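Local coordinates for protein phosphoribosylglycinamide synthetase (Anaerococcus prevotii, PDB 4DIM) that probably binds ATP and a divalent metal ion and acts as a ligase of the ATP-grasp type, at residues I31-G36 and N47-I52; K114-K119 and K251-N256; I291-E296 and S315-E320. All blocks are in the same frame, centred on the assembly; numbering follows the deposited sequence.

Interaction 1 of 3, residues I31-G36 and N47-I52; sequences IHTIAG and NLADEI
I34 and A35 pair in parallel with E51 and I52 at one side of a four-stranded parallel sheet, where strand 51-54 is the outermost strand and strand 32-37 its inner neighbour; T33 and D50 flank these bridges. The backbone pairing is short. The carbonyl of T33 receives E51 N (E51 N to T33 O 2.9 Å), and E51 returns the bond through its own carbonyl, with A35 N lying 2.9 Å from E51 O. D50 N adds only a weak bond to T33 O. Side chains extend the pairing. The first torsion of H32, with CG opposite the backbone N (chi1 -179°), carries the imidazole across to D50 and E51, and H32 NE2 donates to E51 OE1 at 3.0 Å, the acceptor approached on its anti side and somewhat out of the carboxylate plane. One face of the same ring is covered by the methylene of D50, a CH-pi contact with D50 CB 3.5 Å from the centroid of the H32 ring. The two carboxylate oxygens of E51 thus reach the adjacent strand and the one beyond it, because OE2 forms a salt bridge to R9 of strand 9-13. On the face that carries I34 and E51, I34 CG1 lies 3.7 Å from E51 CB. On the other face A35 CB touches A49 CB at 3.9 Å. Helix 20-29 packs on T33 through A26 and on A35 through Y23. Strand 32-37, helix 43-48 and strand 51-54 together make the beta-alpha-beta crossover characteristic of a Rossmann-like parallel sheet.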
ATOM      1  N   ILE A  31       3.081   6.390 -24.007  1.00 91.88           N
ATOM      2  CA  ILE A  31       4.159   5.442 -23.659  1.00 90.85           C
ATOM      3  C   ILE A  31       3.785   4.057 -24.174  1.00 96.41           C
ATOM      4  O   ILE A  31       2.624   3.670 -24.091  1.00 96.49           O
ATOM      5  CB  ILE A  31       4.413   5.435 -22.094  1.00 89.59           C
ATOM      6  CG1 ILE A  31       4.904   6.792 -21.599  1.00 88.90           C
ATOM      7  CG2 ILE A  31       5.382   4.327 -21.617  1.00 89.24           C
ATOM      8  CD1 ILE A  31       5.084   6.855 -20.096  1.00 92.53           C
ATOM      9  N   HIS A  32       4.785   3.284 -24.608  1.00 95.24           N
ATOM     10  CA  HIS A  32       4.627   1.906 -25.090  1.00 96.13           C
ATOM     11  C   HIS A  32       4.742   0.961 -23.879  1.00 97.27           C
ATOM     12  O   HIS A  32       5.830   0.774 -23.329  1.00 97.51           O
ATOM     13  CB  HIS A  32       5.693   1.595 -26.156  1.00100.76           C
ATOM     14  CG  HIS A  32       5.579   0.222 -26.723  1.00105.33           C
ATOM     15  ND1 HIS A  32       4.977   0.000 -27.946  1.00109.69           N
ATOM     16  CD2 HIS A  32       5.976  -0.961 -26.205  1.00106.04           C
ATOM     17  CE1 HIS A  32       5.037  -1.307 -28.136  1.00109.28           C
ATOM     18  NE2 HIS A  32       5.619  -1.925 -27.105  1.00107.50           N
ATOM     19  N   THR A  33       3.628   0.394 -23.433  1.00 90.77           N
ATOM     20  CA  THR A  33       3.677  -0.404 -22.225  1.00 88.23           C
ATOM     21  C   THR A  33       3.946  -1.882 -22.529  1.00 92.00           C
ATOM     22  O   THR A  33       3.573  -2.426 -23.569  1.00 91.02           O
ATOM     23  CB  THR A  33       2.433  -0.187 -21.369  1.00 97.28           C
ATOM     24  OG1 THR A  33       1.258  -0.401 -22.145  1.00106.01           O
ATOM     25  CG2 THR A  33       2.386   1.203 -20.809  1.00 95.81           C
ATOM     26  N   ILE A  34       4.664  -2.497 -21.597  1.00 88.71           N
ATOM     27  CA  ILE A  34       5.022  -3.885 -21.599  1.00 89.26           C
ATOM     28  C   ILE A  34       4.514  -4.416 -20.285  1.00 91.57           C
ATOM     29  O   ILE A  34       4.978  -3.962 -19.242  1.00 88.54           O
ATOM     30  CB  ILE A  34       6.545  -4.071 -21.772  1.00 94.43           C
ATOM     31  CG1 ILE A  34       7.039  -3.484 -23.102  1.00 97.28           C
ATOM     32  CG2 ILE A  34       6.928  -5.556 -21.656  1.00 96.26           C
ATOM     33  CD1 ILE A  34       8.155  -2.647 -22.939  1.00101.44           C
ATOM     34  N   ALA A  35       3.528  -5.321 -20.331  1.00 90.37           N
ATOM     35  CA  ALA A  35       3.000  -5.974 -19.149  1.00 89.84           C
ATOM     36  C   ALA A  35       3.930  -7.102 -18.692  1.00 98.37           C
ATOM     37  O   ALA A  35       4.015  -8.126 -19.376  1.00 99.74           O
ATOM     38  CB  ALA A  35       1.621  -6.536 -19.448  1.00 90.91           C
ATOM     39  N   GLY A  36       4.650  -6.887 -17.582  1.00 96.68           N
ATOM     40  CA  GLY A  36       5.508  -7.905 -16.969  1.00 98.57           C
ATOM     41  C   GLY A  36       4.606  -8.777 -16.108  1.00103.35           C
ATOM     42  O   GLY A  36       4.210  -8.352 -15.020  1.00100.56           O
ATOM     43  N   ASN A  47      -5.274  -5.241 -22.479  1.00129.45           N
ATOM     44  CA  ASN A  47      -5.830  -4.556 -23.636  1.00130.12           C
ATOM     45  C   ASN A  47      -5.300  -3.107 -23.681  1.00129.26           C
ATOM     46  O   ASN A  47      -5.306  -2.499 -24.749  1.00130.95           O
ATOM     47  CB  ASN A  47      -7.353  -4.641 -23.634  1.00133.69           C
ATOM     48  CG  ASN A  47      -7.832  -6.074 -23.880  1.00145.59           C
ATOM     49  OD1 ASN A  47      -7.413  -6.748 -24.839  1.00120.25           O
ATOM     50  ND2 ASN A  47      -8.715  -6.588 -23.021  1.00140.37           N
ATOM     51  N   LEU A  48      -4.797  -2.577 -22.544  1.00120.17           N
ATOM     52  CA  LEU A  48      -4.115  -1.274 -22.490  1.00117.22           C
ATOM     53  C   LEU A  48      -2.655  -1.461 -22.874  1.00116.16           C
ATOM     54  O   LEU A  48      -2.075  -0.556 -23.482  1.00117.20           O
ATOM     55  CB  LEU A  48      -4.183  -0.610 -21.093  1.00114.86           C
ATOM     56  CG  LEU A  48      -5.480   0.107 -20.706  1.00119.30           C
ATOM     57  CD1 LEU A  48      -5.571   0.288 -19.167  1.00118.75           C
ATOM     58  CD2 LEU A  48      -5.590   1.460 -21.418  1.00120.48           C
ATOM     59  N   ALA A  49      -2.044  -2.622 -22.493  1.00107.35           N
ATOM     60  CA  ALA A  49      -0.629  -2.905 -22.792  1.00105.24           C
ATOM     61  C   ALA A  49      -0.380  -3.152 -24.260  1.00105.84           C
ATOM     62  O   ALA A  49      -1.152  -3.858 -24.911  1.00106.72           O
ATOM     63  CB  ALA A  49      -0.127  -4.098 -21.996  1.00104.79           C
ATOM     64  N   ASP A  50       0.720  -2.587 -24.772  1.00100.30           N
ATOM     65  CA  ASP A  50       1.145  -2.781 -26.161  1.00101.64           C
ATOM     66  C   ASP A  50       1.864  -4.150 -26.315  1.00103.22           C
ATOM     67  O   ASP A  50       1.733  -4.801 -27.352  1.00105.15           O
ATOM     68  CB  ASP A  50       2.076  -1.641 -26.616  1.00104.98           C
ATOM     69  CG  ASP A  50       1.456  -0.259 -26.604  1.00118.18           C
ATOM     70  OD1 ASP A  50       0.673   0.026 -25.681  1.00118.64           O
ATOM     71  OD2 ASP A  50       1.804   0.562 -27.493  1.00127.42           O
ATOM     72  N   GLU A  51       2.616  -4.567 -25.277  1.00 95.77           N
ATOM     73  CA  GLU A  51       3.381  -5.814 -25.231  1.00 96.10           C
ATOM     74  C   GLU A  51       3.103  -6.588 -23.929  1.00 95.80           C
ATOM     75  O   GLU A  51       2.644  -6.003 -22.955  1.00 89.38           O
ATOM     76  CB  GLU A  51       4.886  -5.469 -25.288  1.00 98.80           C
ATOM     77  CG  GLU A  51       5.754  -6.351 -26.149  1.00112.04           C
ATOM     78  CD  GLU A  51       7.050  -5.651 -26.505  1.00135.77           C
ATOM     79  OE1 GLU A  51       6.976  -4.569 -27.133  1.00129.44           O
ATOM     80  OE2 GLU A  51       8.132  -6.145 -26.111  1.00128.88           O
ATOM     81  N   ILE A  52       3.402  -7.910 -23.930  1.00 95.20           N
ATOM     82  CA  ILE A  52       3.296  -8.781 -22.762  1.00 93.53           C
ATOM     83  C   ILE A  52       4.559  -9.542 -22.677  1.00 97.08           C
ATOM     84  O   ILE A  52       4.954 -10.121 -23.679  1.00100.14           O
ATOM     85  CB  ILE A  52       2.085  -9.742 -22.781  1.00 97.44           C
ATOM     86  CG1 ILE A  52       0.776  -8.958 -23.057  1.00 97.86           C
ATOM     87  CG2 ILE A  52       2.016 -10.537 -21.444  1.00 96.40           C
ATOM     88  CD1 ILE A  52      -0.468  -9.750 -23.117  1.00109.92           C
TER

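Interaction 2 of 3, residues K114-K119 and K251-N256; sequences KEAFKK and KALGLN
A116 and F117 of helix 110-120 meet A252 and L253 in the last turn of helix 236-253, and apolar packing makes up the bulk of this fully buried contact. The backbones come close where two alanines face one another: A116 CA and A252 CA are 5.7 Å apart, and A116 CB lies 4.5 Å from A252 CB. Small side chains on both helices are what permit such an approach. Beside them the larger pair crosses obliquely. F117 has CG anti to its carbonyl carbon (chi1 -68°), which swings the ring off its own helix toward the partner. There F117 CE1 rests 3.7 Å from L253 CD1, the methyl approaching the ring obliquely, while A252 CB sits at the ring edge, 4.2 Å from F117 CD1. L253 forks across the contact, one methyl on the phenylalanine and the other, CD2, 4.2 Å from A116 CB.

Of polar atoms, the carbonyl oxygen A252 O comes nearest, 3.7 Å from A116 CB, as a plain van der Waals neighbour; no hydrogen bond joins the segments. Polar order lies instead within each segment. G254 N bonds back to K251 O, and G254, with its positive phi of 74°, ends helix 236-253 in a Schellman motif just beyond the leucine.

Further apolar groups enclose the cluster, with M106 and C107 of helix 101-108 and L276 of strand 270-277 against L253, and I273 of that strand against F117. The arrangement is helix-on-helix and helix-on-sheet packing within the alpha/beta core assigned to the ATP-grasp fold.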
ATOM      1  N   LYS A 114      13.901  -1.792  11.430  1.00 79.25           N
ATOM      2  CA  LYS A 114      13.870  -1.317  12.818  1.00 79.35           C
ATOM      3  C   LYS A 114      15.272  -0.934  13.316  1.00 88.61           C
ATOM      4  O   LYS A 114      15.388  -0.186  14.292  1.00 91.77           O
ATOM      5  CB  LYS A 114      13.234  -2.392  13.735  1.00 79.37           C
ATOM      6  CG  LYS A 114      11.786  -2.729  13.372  1.00 95.67           C
ATOM      7  CD  LYS A 114      10.739  -2.015  14.193  1.00107.79           C
ATOM      8  CE  LYS A 114       9.364  -2.646  14.030  1.00124.16           C
ATOM      9  NZ  LYS A 114       8.296  -1.670  13.646  1.00126.55           N
ATOM     10  N   GLU A 115      16.322  -1.462  12.667  1.00 86.18           N
ATOM     11  CA  GLU A 115      17.717  -1.169  12.980  1.00 88.34           C
ATOM     12  C   GLU A 115      18.043   0.257  12.491  1.00 92.41           C
ATOM     13  O   GLU A 115      18.739   1.015  13.162  1.00 94.54           O
ATOM     14  CB  GLU A 115      18.640  -2.219  12.319  1.00 91.71           C
ATOM     15  CG  GLU A 115      20.075  -2.192  12.824  1.00112.87           C
ATOM     16  CD  GLU A 115      21.071  -3.044  12.053  1.00149.35           C
ATOM     17  OE1 GLU A 115      20.989  -3.084  10.803  1.00156.67           O
ATOM     18  OE2 GLU A 115      21.975  -3.621  12.701  1.00143.00           O
ATOM     19  N   ALA A 116      17.534   0.602  11.310  1.00 86.48           N
ATOM     20  CA  ALA A 116      17.689   1.925  10.729  1.00 87.28           C
ATOM     21  C   ALA A 116      16.908   2.940  11.528  1.00 89.34           C
ATOM     22  O   ALA A 116      17.397   4.029  11.788  1.00 92.86           O
ATOM     23  CB  ALA A 116      17.212   1.916   9.286  1.00 88.16           C
ATOM     24  N   PHE A 117      15.700   2.598  11.917  1.00 81.14           N
ATOM     25  CA  PHE A 117      14.874   3.479  12.726  1.00 78.66           C
ATOM     26  C   PHE A 117      15.494   3.742  14.087  1.00 85.45           C
ATOM     27  O   PHE A 117      15.354   4.863  14.548  1.00 87.12           O
ATOM     28  CB  PHE A 117      13.461   2.895  12.867  1.00 77.16           C
ATOM     29  CG  PHE A 117      12.619   2.846  11.602  1.00 77.37           C
ATOM     30  CD1 PHE A 117      13.053   3.452  10.422  1.00 82.18           C
ATOM     31  CD2 PHE A 117      11.322   2.346  11.631  1.00 75.60           C
ATOM     32  CE1 PHE A 117      12.229   3.472   9.283  1.00 82.13           C
ATOM     33  CE2 PHE A 117      10.506   2.411  10.513  1.00 77.56           C
ATOM     34  CZ  PHE A 117      10.968   2.952   9.341  1.00 76.44           C
ATOM     35  N   LYS A 118      16.232   2.794  14.726  1.00 83.61           N
ATOM     36  CA  LYS A 118      16.865   3.168  16.008  1.00 84.40           C
ATOM     37  C   LYS A 118      18.017   4.143  15.745  1.00 89.16           C
ATOM     38  O   LYS A 118      18.119   5.157  16.441  1.00 93.24           O
ATOM     39  CB  LYS A 118      17.351   1.949  16.856  1.00 86.27           C
ATOM     40  CG  LYS A 118      18.394   1.024  16.216  1.00108.33           C
ATOM     41  CD  LYS A 118      19.235   0.238  17.246  1.00130.71           C
ATOM     42  CE  LYS A 118      18.480  -0.469  18.367  1.00141.87           C
ATOM     43  NZ  LYS A 118      19.384  -1.337  19.189  1.00147.13           N
ATOM     44  N   LYS A 119      18.807   3.874  14.686  1.00 82.82           N
ATOM     45  CA  LYS A 119      19.993   4.631  14.275  1.00 85.20           C
ATOM     46  C   LYS A 119      19.647   6.081  13.916  1.00 89.76           C
ATOM     47  O   LYS A 119      20.334   7.012  14.341  1.00 91.31           O
ATOM     48  CB  LYS A 119      20.642   3.936  13.063  1.00 87.34           C
ATOM     49  CG  LYS A 119      21.919   4.573  12.582  1.00 93.54           C
ATOM     50  CD  LYS A 119      22.335   4.057  11.215  1.00 92.80           C
ATOM     51  CE  LYS A 119      23.475   4.886  10.667  1.00 98.01           C
ATOM     52  NZ  LYS A 119      23.922   4.392   9.343  1.00119.74           N
ATOM     53  N   LYS A 251      14.423   8.890   4.534  1.00 77.30           N
ATOM     54  CA  LYS A 251      15.866   9.091   4.529  1.00 81.24           C
ATOM     55  C   LYS A 251      16.583   7.983   5.325  1.00 87.61           C
ATOM     56  O   LYS A 251      17.540   7.430   4.787  1.00 89.46           O
ATOM     57  CB  LYS A 251      16.251  10.479   5.030  1.00 86.27           C
ATOM     58  CG  LYS A 251      17.622  10.931   4.474  1.00107.09           C
ATOM     59  CD  LYS A 251      17.718  12.445   4.119  1.00115.68           C
ATOM     60  CE  LYS A 251      18.671  12.740   2.966  1.00118.78           C
ATOM     61  NZ  LYS A 251      20.118  12.700   3.366  1.00127.76           N
ATOM     62  N   ALA A 252      16.067   7.556   6.513  1.00 84.18           N
ATOM     63  CA  ALA A 252      16.649   6.424   7.304  1.00 85.11           C
ATOM     64  C   ALA A 252      16.860   5.149   6.458  1.00 94.15           C
ATOM     65  O   ALA A 252      17.844   4.428   6.639  1.00 99.13           O
ATOM     66  CB  ALA A 252      15.761   6.074   8.501  1.00 83.62           C
ATOM     67  N   LEU A 253      15.940   4.896   5.543  1.00 89.97           N
ATOM     68  CA  LEU A 253      15.944   3.745   4.656  1.00 89.81           C
ATOM     69  C   LEU A 253      16.515   4.022   3.249  1.00 94.11           C
ATOM     70  O   LEU A 253      16.722   3.067   2.503  1.00 95.44           O
ATOM     71  CB  LEU A 253      14.501   3.267   4.532  1.00 87.19           C
ATOM     72  CG  LEU A 253      13.876   2.762   5.815  1.00 91.50           C
ATOM     73  CD1 LEU A 253      12.409   2.653   5.647  1.00 89.36           C
ATOM     74  CD2 LEU A 253      14.446   1.414   6.214  1.00 95.55           C
ATOM     75  N   GLY A 254      16.743   5.284   2.886  1.00 89.96           N
ATOM     76  CA  GLY A 254      17.324   5.628   1.593  1.00 91.06           C
ATOM     77  C   GLY A 254      16.407   5.478   0.393  1.00 93.28           C
ATOM     78  O   GLY A 254      16.880   5.184  -0.712  1.00 93.56           O
ATOM     79  N   LEU A 255      15.094   5.711   0.584  1.00 86.43           N
ATOM     80  CA  LEU A 255      14.166   5.610  -0.519  1.00 85.97           C
ATOM     81  C   LEU A 255      14.273   6.818  -1.420  1.00 90.17           C
ATOM     82  O   LEU A 255      14.417   7.924  -0.914  1.00 92.31           O
ATOM     83  CB  LEU A 255      12.722   5.477  -0.046  1.00 84.58           C
ATOM     84  CG  LEU A 255      12.271   4.108   0.408  1.00 90.81           C
ATOM     85  CD1 LEU A 255      12.665   3.885   1.820  1.00 93.69           C
ATOM     86  CD2 LEU A 255      10.783   3.998   0.359  1.00 93.80           C
ATOM     87  N   ASN A 256      14.157   6.633  -2.747  1.00 85.38           N
ATOM     88  CA  ASN A 256      14.164   7.757  -3.666  1.00 86.18           C
ATOM     89  C   ASN A 256      13.490   7.411  -4.992  1.00 89.20           C
ATOM     90  O   ASN A 256      13.358   6.242  -5.336  1.00 87.91           O
ATOM     91  CB  ASN A 256      15.598   8.218  -3.903  1.00 90.64           C
ATOM     92  CG  ASN A 256      15.723   9.557  -4.567  1.00101.77           C
ATOM     93  OD1 ASN A 256      14.843  10.411  -4.445  1.00100.35           O
ATOM     94  ND2 ASN A 256      16.780   9.752  -5.342  1.00 89.18           N
TER

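Interaction 3 of 3, residues I291-E296 and S315-E320; sequences INYGIE and SQKSKE
Y293 O, the carbonyl oxygen at the end of helix 285-293, accepts S318 N at 2.9 Å, a nearly straight bond (162° at the hydrogen) whose donor is tilted 25° from the carbonyl plane. The motif is a helix C-terminus met by a non-regular segment: the chain leaves the helix at G294, with positive phi, while residues 315-320 run past in roughly the opposite direction on their way to strand 323-329. A helix-end carbonyl has no next turn to serve it, and here a backbone N-H from the passing chain takes that role. Nearby, N292 O is bonded by the side chain of N321, so a second carbonyl of the last turn is held by the same connection.

Around this bond K317 supplies most of the side-chain contact. Its CB lies against I295 CG2 at 3.5 Å, the two side chains running alongside one another and pointing the same way. Beyond CB the lysine's bend at chi3 (-84°) sets its ammonium end beside the tyrosine ring, where K317 NZ stands 3.6 Å from Y293 CD1, approaching obliquely. The carboxamide oxygen N292 OD1 lies over the centre of one face of that ring, 3.2 Å above its plane. F209 and W314 also meet the tyrosine, W314 edge-to-face, and M211 of strand 206-219 packs on it, so the ring is buried, while G294 is exposed and K317 and S318 partly so. G294 has no side chain, and its CA lies 4.1 Å from S318 OG.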
ATOM      1  N   ILE A 291      -7.636  13.124  -6.007  1.00 73.57           N
ATOM      2  CA  ILE A 291      -8.742  13.941  -5.439  1.00 74.41           C
ATOM      3  C   ILE A 291      -8.201  15.051  -4.488  1.00 79.58           C
ATOM      4  O   ILE A 291      -8.550  16.215  -4.638  1.00 83.03           O
ATOM      5  CB  ILE A 291      -9.773  13.026  -4.679  1.00 75.69           C
ATOM      6  CG1 ILE A 291     -10.638  12.231  -5.653  1.00 75.45           C
ATOM      7  CG2 ILE A 291     -10.634  13.815  -3.729  1.00 78.46           C
ATOM      8  CD1 ILE A 291     -11.339  10.987  -5.065  1.00 81.14           C
ATOM      9  N   ASN A 292      -7.385  14.661  -3.505  1.00 73.74           N
ATOM     10  CA  ASN A 292      -6.850  15.548  -2.474  1.00 74.13           C
ATOM     11  C   ASN A 292      -5.973  16.654  -2.977  1.00 79.52           C
ATOM     12  O   ASN A 292      -6.069  17.746  -2.432  1.00 82.73           O
ATOM     13  CB  ASN A 292      -6.073  14.752  -1.479  1.00 78.42           C
ATOM     14  CG  ASN A 292      -5.577  15.491  -0.313  1.00 89.86           C
ATOM     15  OD1 ASN A 292      -4.409  15.813  -0.275  1.00 86.40           O
ATOM     16  ND2 ASN A 292      -6.451  15.751   0.660  1.00 90.95           N
ATOM     17  N   TYR A 293      -5.124  16.424  -3.979  1.00 74.41           N
ATOM     18  CA  TYR A 293      -4.275  17.522  -4.500  1.00 75.09           C
ATOM     19  C   TYR A 293      -4.717  18.062  -5.860  1.00 80.91           C
ATOM     20  O   TYR A 293      -4.137  19.049  -6.318  1.00 83.31           O
ATOM     21  CB  TYR A 293      -2.839  17.044  -4.630  1.00 74.97           C
ATOM     22  CG  TYR A 293      -2.219  16.711  -3.299  1.00 73.98           C
ATOM     23  CD1 TYR A 293      -1.926  17.706  -2.382  1.00 76.67           C
ATOM     24  CD2 TYR A 293      -1.955  15.392  -2.941  1.00 72.26           C
ATOM     25  CE1 TYR A 293      -1.382  17.411  -1.142  1.00 76.75           C
ATOM     26  CE2 TYR A 293      -1.430  15.078  -1.691  1.00 72.44           C
ATOM     27  CZ  TYR A 293      -1.109  16.098  -0.809  1.00 83.88           C
ATOM     28  OH  TYR A 293      -0.576  15.857   0.420  1.00 86.80           O
ATOM     29  N   GLY A 294      -5.696  17.420  -6.504  1.00 75.72           N
ATOM     30  CA  GLY A 294      -6.143  17.800  -7.839  1.00 77.28           C
ATOM     31  C   GLY A 294      -5.054  17.627  -8.880  1.00 83.06           C
ATOM     32  O   GLY A 294      -4.830  18.516  -9.727  1.00 86.74           O
ATOM     33  N   ILE A 295      -4.386  16.473  -8.825  1.00 75.25           N
ATOM     34  CA  ILE A 295      -3.271  16.144  -9.713  1.00 77.28           C
ATOM     35  C   ILE A 295      -3.520  14.819 -10.454  1.00 85.60           C
ATOM     36  O   ILE A 295      -4.562  14.168 -10.267  1.00 84.45           O
ATOM     37  CB  ILE A 295      -1.940  16.060  -8.898  1.00 80.00           C
ATOM     38  CG1 ILE A 295      -2.023  15.002  -7.783  1.00 78.25           C
ATOM     39  CG2 ILE A 295      -1.517  17.415  -8.364  1.00 82.00           C
ATOM     40  CD1 ILE A 295      -0.781  14.673  -7.165  1.00 88.51           C
ATOM     41  N   GLU A 296      -2.555  14.477 -11.341  1.00 85.40           N
ATOM     42  CA  GLU A 296      -2.439  13.226 -12.107  1.00 84.00           C
ATOM     43  C   GLU A 296      -1.197  12.490 -11.570  1.00 84.09           C
ATOM     44  O   GLU A 296      -0.066  12.763 -11.976  1.00 85.18           O
ATOM     45  CB  GLU A 296      -2.336  13.539 -13.597  1.00 87.55           C
ATOM     46  CG  GLU A 296      -3.591  14.203 -14.130  1.00 91.62           C
ATOM     47  CD  GLU A 296      -3.524  14.525 -15.605  1.00116.44           C
ATOM     48  OE1 GLU A 296      -2.930  15.570 -15.970  1.00103.34           O
ATOM     49  OE2 GLU A 296      -4.038  13.705 -16.401  1.00107.72           O
ATOM     50  N   SER A 315       3.034  20.669 -10.328  1.00 99.13           N
ATOM     51  CA  SER A 315       2.905  22.124 -10.403  1.00101.52           C
ATOM     52  C   SER A 315       1.489  22.553 -10.849  1.00107.30           C
ATOM     53  O   SER A 315       1.181  23.742 -10.777  1.00109.69           O
ATOM     54  CB  SER A 315       3.954  22.698 -11.350  1.00106.28           C
ATOM     55  OG  SER A 315       3.745  22.241 -12.676  1.00114.64           O
ATOM     56  N   GLN A 316       0.629  21.606 -11.301  1.00102.59           N
ATOM     57  CA  GLN A 316      -0.758  21.910 -11.678  1.00102.70           C
ATOM     58  C   GLN A 316      -1.704  21.533 -10.542  1.00101.41           C
ATOM     59  O   GLN A 316      -2.901  21.386 -10.758  1.00 99.19           O
ATOM     60  CB  GLN A 316      -1.140  21.153 -12.968  1.00104.60           C
ATOM     61  CG  GLN A 316      -0.270  21.480 -14.183  1.00122.90           C
ATOM     62  CD  GLN A 316      -0.214  22.970 -14.450  1.00155.82           C
ATOM     63  OE1 GLN A 316      -1.245  23.656 -14.446  1.00154.12           O
ATOM     64  NE2 GLN A 316       0.988  23.529 -14.624  1.00152.82           N
ATOM     65  N   LYS A 317      -1.186  21.411  -9.326  1.00 97.06           N
ATOM     66  CA  LYS A 317      -2.014  21.019  -8.218  1.00 95.98           C
ATOM     67  C   LYS A 317      -2.942  22.156  -7.837  1.00107.47           C
ATOM     68  O   LYS A 317      -2.647  23.316  -8.113  1.00110.95           O
ATOM     69  CB  LYS A 317      -1.153  20.572  -7.021  1.00 96.79           C
ATOM     70  CG  LYS A 317      -0.372  21.684  -6.286  1.00 98.20           C
ATOM     71  CD  LYS A 317       0.157  21.199  -4.941  1.00100.97           C
ATOM     72  CE  LYS A 317      -0.901  21.302  -3.848  1.00121.39           C
ATOM     73  NZ  LYS A 317      -0.379  20.940  -2.499  1.00142.06           N
ATOM     74  N   SER A 318      -4.052  21.810  -7.169  1.00104.84           N
ATOM     75  CA  SER A 318      -5.015  22.775  -6.663  1.00106.05           C
ATOM     76  C   SER A 318      -4.490  23.313  -5.366  1.00110.87           C
ATOM     77  O   SER A 318      -3.703  22.651  -4.703  1.00109.74           O
ATOM     78  CB  SER A 318      -6.386  22.129  -6.469  1.00107.79           C
ATOM     79  OG  SER A 318      -6.948  21.821  -7.738  1.00119.01           O
ATOM     80  N   LYS A 319      -4.923  24.496  -4.999  1.00110.76           N
ATOM     81  CA  LYS A 319      -4.520  25.148  -3.758  1.00112.15           C
ATOM     82  C   LYS A 319      -5.433  24.695  -2.616  1.00113.57           C
ATOM     83  O   LYS A 319      -5.086  24.895  -1.457  1.00111.92           O
ATOM     84  CB  LYS A 319      -4.565  26.676  -3.922  1.00120.36           C
ATOM     85  CG  LYS A 319      -3.477  27.257  -4.849  1.00138.20           C
ATOM     86  CD  LYS A 319      -2.197  27.682  -4.099  1.00151.33           C
ATOM     87  CE  LYS A 319      -1.451  28.796  -4.801  1.00158.41           C
ATOM     88  NZ  LYS A 319      -0.229  29.186  -4.053  1.00163.28           N
ATOM     89  N   GLU A 320      -6.602  24.094  -2.953  1.00110.49           N
ATOM     90  CA  GLU A 320      -7.574  23.545  -1.999  1.00109.67           C
ATOM     91  C   GLU A 320      -7.444  22.029  -1.910  1.00108.21           C
ATOM     92  O   GLU A 320      -6.964  21.394  -2.843  1.00105.04           O
ATOM     93  CB  GLU A 320      -9.009  23.893  -2.439  1.00113.23           C
ATOM     94  CG  GLU A 320      -9.351  25.376  -2.357  1.00133.05           C
ATOM     95  CD  GLU A 320     -10.161  25.989  -3.496  1.00166.00           C
ATOM     96  OE1 GLU A 320     -10.495  25.273  -4.470  1.00158.54           O
ATOM     97  OE2 GLU A 320     -10.450  27.207  -3.412  1.00162.43           O
TER

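The three contacts illustrate how chemistry follows place in a fold. Interaction 2 is core throughout, joining two helices distant in sequence by carbon-to-carbon packing without a bond across. Interactions 1 and 3 are only partly buried, link segments close in sequence, and depend on backbone hydrogen bonds: repeated between parallel strands in the first, single at a helix end in the third. Polar and charged groups line the outer parts of both, as a histidine-carboxylate bond in interaction 1 and a lysine end set beside an aromatic ring in interaction 3. No elements are shared; centres lie 28 to 34 Å apart, and the nearest atoms, those of interactions 1 and 3, are about 11 Å apart.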